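PDB 3JS4: superoxide dismutase from Anaplasma phagocytophilum, which probably converts superoxide radicals into oxygen and hydrogen peroxide by alternately reducing and oxidising an active-site iron ion. Local coordinates for residues P35-H40 and E209-W214. Residues are numbered along the deposited sequence; the frame is centred on the assembly and turned at random.
Sequences PYISSH and EHLLNW
Tyr36 and His210 lay their rings face to face in an offset stack. The planes are only 8° apart and the centroids 4.4 Å. The slip between the rings sets Tyr36 CZ 3.4 Å from His210 CG and places the phenol OH over the middle of the imidazole. At the root of the imidazole, His210 CB sits over the centre of the tyrosine ring as a CH-pi contact, 3.6 Å from its centroid. With CG anti to the carbonyl carbon (chi1 -66°), His210 turns its ring alongside the tyrosine. Pro35, which follows a cis peptide bond, brings CD against the other face of the tyrosine ring, toward its rim, so the phenol is held between proline and histidine.

Deeper in the protein the contact is aliphatic. The two methyls of Leu211 divide the work: CD2 reaches Tyr36 CB at 4.2 Å, and CD1 reaches Ile37 CG1 at 4.0 Å. Ile37 and Leu211 are buried. The side chain of Ile37 is about 10 Å from the bound Fe (III) ion.

Tyr196 OH hydrogen-bonds to Tyr36 O and anchors the loop. Ser38 is the N-cap of helix 39-60: its OG caps Leu41 N and also hydrogen-bonds to Asp195 OD1. The contact thus joins the loop leading into helix 39-60, which carries the iron ligand His45, to the C-terminal part of helix 200-211, bridging the alpha-hairpin and C-terminal domains of the iron/manganese superoxide dismutase fold.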
loop_
_atom_site.group_PDB
_atom_site.type_symbol
_atom_site.label_atom_id
_atom_site.label_comp_id
_atom_site.label_asym_id
_atom_site.label_seq_id
_atom_site.Cartn_x
_atom_site.Cartn_y
_atom_site.Cartn_z
ATOM N N PRO A 35 -13.561 -14.243 -5.513
ATOM C CA PRO A 35 -13.165 -14.278 -6.911
ATOM C C PRO A 35 -12.540 -12.958 -7.406
ATOM O O PRO A 35 -12.196 -12.864 -8.586
ATOM C CB PRO A 35 -14.488 -14.551 -7.630
ATOM C CG PRO A 35 -15.517 -13.851 -6.782
ATOM C CD PRO A 35 -14.985 -13.863 -5.363
ATOM N N TYR A 36 -12.387 -11.980 -6.511
ATOM C CA TYR A 36 -11.914 -10.609 -6.848
ATOM C C TYR A 36 -10.444 -10.494 -7.263
ATOM O O TYR A 36 -10.068 -9.659 -8.109
ATOM C CB TYR A 36 -12.228 -9.654 -5.680
ATOM C CG TYR A 36 -13.677 -9.799 -5.294
ATOM C CD1 TYR A 36 -14.673 -9.443 -6.206
ATOM C CD2 TYR A 36 -14.061 -10.365 -4.074
ATOM C CE1 TYR A 36 -16.015 -9.605 -5.919
ATOM C CE2 TYR A 36 -15.444 -10.536 -3.766
ATOM C CZ TYR A 36 -16.402 -10.145 -4.712
ATOM O OH TYR A 36 -17.763 -10.265 -4.502
ATOM N N ILE A 37 -9.611 -11.290 -6.615
ATOM C CA ILE A 37 -8.236 -11.470 -7.013
ATOM C C ILE A 37 -8.112 -12.973 -7.122
ATOM O O ILE A 37 -8.344 -13.687 -6.143
ATOM C CB ILE A 37 -7.253 -10.935 -5.953
ATOM C CG1 ILE A 37 -7.455 -9.411 -5.726
ATOM C CG2 ILE A 37 -5.816 -11.274 -6.341
ATOM C CD1 ILE A 37 -6.986 -8.523 -6.858
ATOM N N SER A 38 -7.788 -13.456 -8.319
ATOM C CA SER A 38 -7.811 -14.891 -8.562
ATOM C C SER A 38 -6.671 -15.570 -7.826
ATOM O O SER A 38 -5.704 -14.943 -7.419
ATOM C CB SER A 38 -7.714 -15.193 -10.055
ATOM O OG SER A 38 -6.424 -14.854 -10.541
ATOM N N SER A 39 -6.784 -16.876 -7.680
ATOM C CA SER A 39 -5.750 -17.640 -7.029
ATOM C C SER A 39 -4.379 -17.463 -7.742
ATOM O O SER A 39 -3.326 -17.226 -7.099
ATOM C CB SER A 39 -6.220 -19.100 -6.977
ATOM O OG SER A 39 -5.150 -19.898 -6.561
ATOM N N HIS A 40 -4.415 -17.551 -9.069
ATOM C CA HIS A 40 -3.242 -17.376 -9.926
ATOM C C HIS A 40 -2.606 -15.977 -9.753
ATOM O O HIS A 40 -1.378 -15.842 -9.627
ATOM C CB HIS A 40 -3.664 -17.631 -11.381
ATOM C CG HIS A 40 -2.547 -17.549 -12.380
ATOM N ND1 HIS A 40 -1.301 -18.104 -12.167
ATOM C CD2 HIS A 40 -2.514 -17.028 -13.634
ATOM C CE1 HIS A 40 -0.538 -17.896 -13.230
ATOM N NE2 HIS A 40 -1.251 -17.243 -14.132
ATOM N N GLU A 209 -15.210 -1.908 -3.895
ATOM C CA GLU A 209 -16.495 -2.593 -3.704
ATOM C C GLU A 209 -16.407 -3.791 -2.764
ATOM O O GLU A 209 -17.360 -4.055 -2.019
ATOM C CB GLU A 209 -17.100 -3.022 -5.055
ATOM C CG GLU A 209 -17.884 -1.885 -5.732
ATOM C CD GLU A 209 -18.130 -2.102 -7.216
ATOM O OE1 GLU A 209 -18.129 -3.266 -7.670
ATOM O OE2 GLU A 209 -18.329 -1.105 -7.941
ATOM N N HIS A 210 -15.276 -4.505 -2.815
ATOM C CA HIS A 210 -15.149 -5.805 -2.151
ATOM C C HIS A 210 -13.844 -6.095 -1.413
ATOM O O HIS A 210 -13.767 -7.109 -0.730
ATOM C CB HIS A 210 -15.452 -6.945 -3.140
ATOM C CG HIS A 210 -16.876 -6.960 -3.605
ATOM N ND1 HIS A 210 -17.922 -7.294 -2.773
ATOM C CD2 HIS A 210 -17.434 -6.638 -4.799
ATOM C CE1 HIS A 210 -19.064 -7.186 -3.435
ATOM N NE2 HIS A 210 -18.796 -6.808 -4.667
ATOM N N LEU A 211 -12.843 -5.212 -1.522
ATOM C CA LEU A 211 -11.520 -5.490 -0.930
ATOM C C LEU A 211 -11.065 -4.580 0.216
ATOM O O LEU A 211 -10.547 -5.087 1.211
ATOM C CB LEU A 211 -10.438 -5.531 -2.007
ATOM C CG LEU A 211 -10.547 -6.682 -3.028
ATOM C CD1 LEU A 211 -9.565 -6.406 -4.169
ATOM C CD2 LEU A 211 -10.259 -8.035 -2.400
ATOM N N LEU A 212 -11.243 -3.258 0.081
ATOM C CA LEU A 212 -10.678 -2.301 1.049
ATOM C C LEU A 212 -10.998 -2.712 2.485
ATOM O O LEU A 212 -12.153 -2.962 2.813
ATOM C CB LEU A 212 -11.202 -0.871 0.818
ATOM C CG LEU A 212 -10.800 0.290 1.732
ATOM C CD1 LEU A 212 -9.254 0.501 1.864
ATOM C CD2 LEU A 212 -11.463 1.571 1.200
ATOM N N ASN A 213 -9.977 -2.734 3.335
ATOM C CA ASN A 213 -10.145 -3.153 4.709
ATOM C C ASN A 213 -10.276 -1.938 5.623
ATOM O O ASN A 213 -9.272 -1.324 6.031
ATOM C CB ASN A 213 -8.953 -4.012 5.128
ATOM C CG ASN A 213 -9.129 -4.655 6.496
ATOM O OD1 ASN A 213 -10.063 -4.340 7.262
ATOM N ND2 ASN A 213 -8.226 -5.581 6.811
ATOM N N TRP A 214 -11.522 -1.596 5.939
ATOM C CA TRP A 214 -11.790 -0.457 6.801
ATOM C C TRP A 214 -11.339 -0.709 8.241
ATOM O O TRP A 214 -11.046 0.237 8.954
ATOM C CB TRP A 214 -13.272 -0.098 6.783
ATOM C CG TRP A 214 -13.780 0.557 5.543
ATOM C CD1 TRP A 214 -14.716 0.051 4.677
ATOM C CD2 TRP A 214 -13.427 1.854 5.035
ATOM N NE1 TRP A 214 -14.965 0.951 3.662
ATOM C CE2 TRP A 214 -14.181 2.060 3.849
ATOM C CE3 TRP A 214 -12.536 2.855 5.456
ATOM C CZ2 TRP A 214 -14.071 3.223 3.079
ATOM C CZ3 TRP A 214 -12.423 4.022 4.687
ATOM C CH2 TRP A 214 -13.196 4.201 3.524
#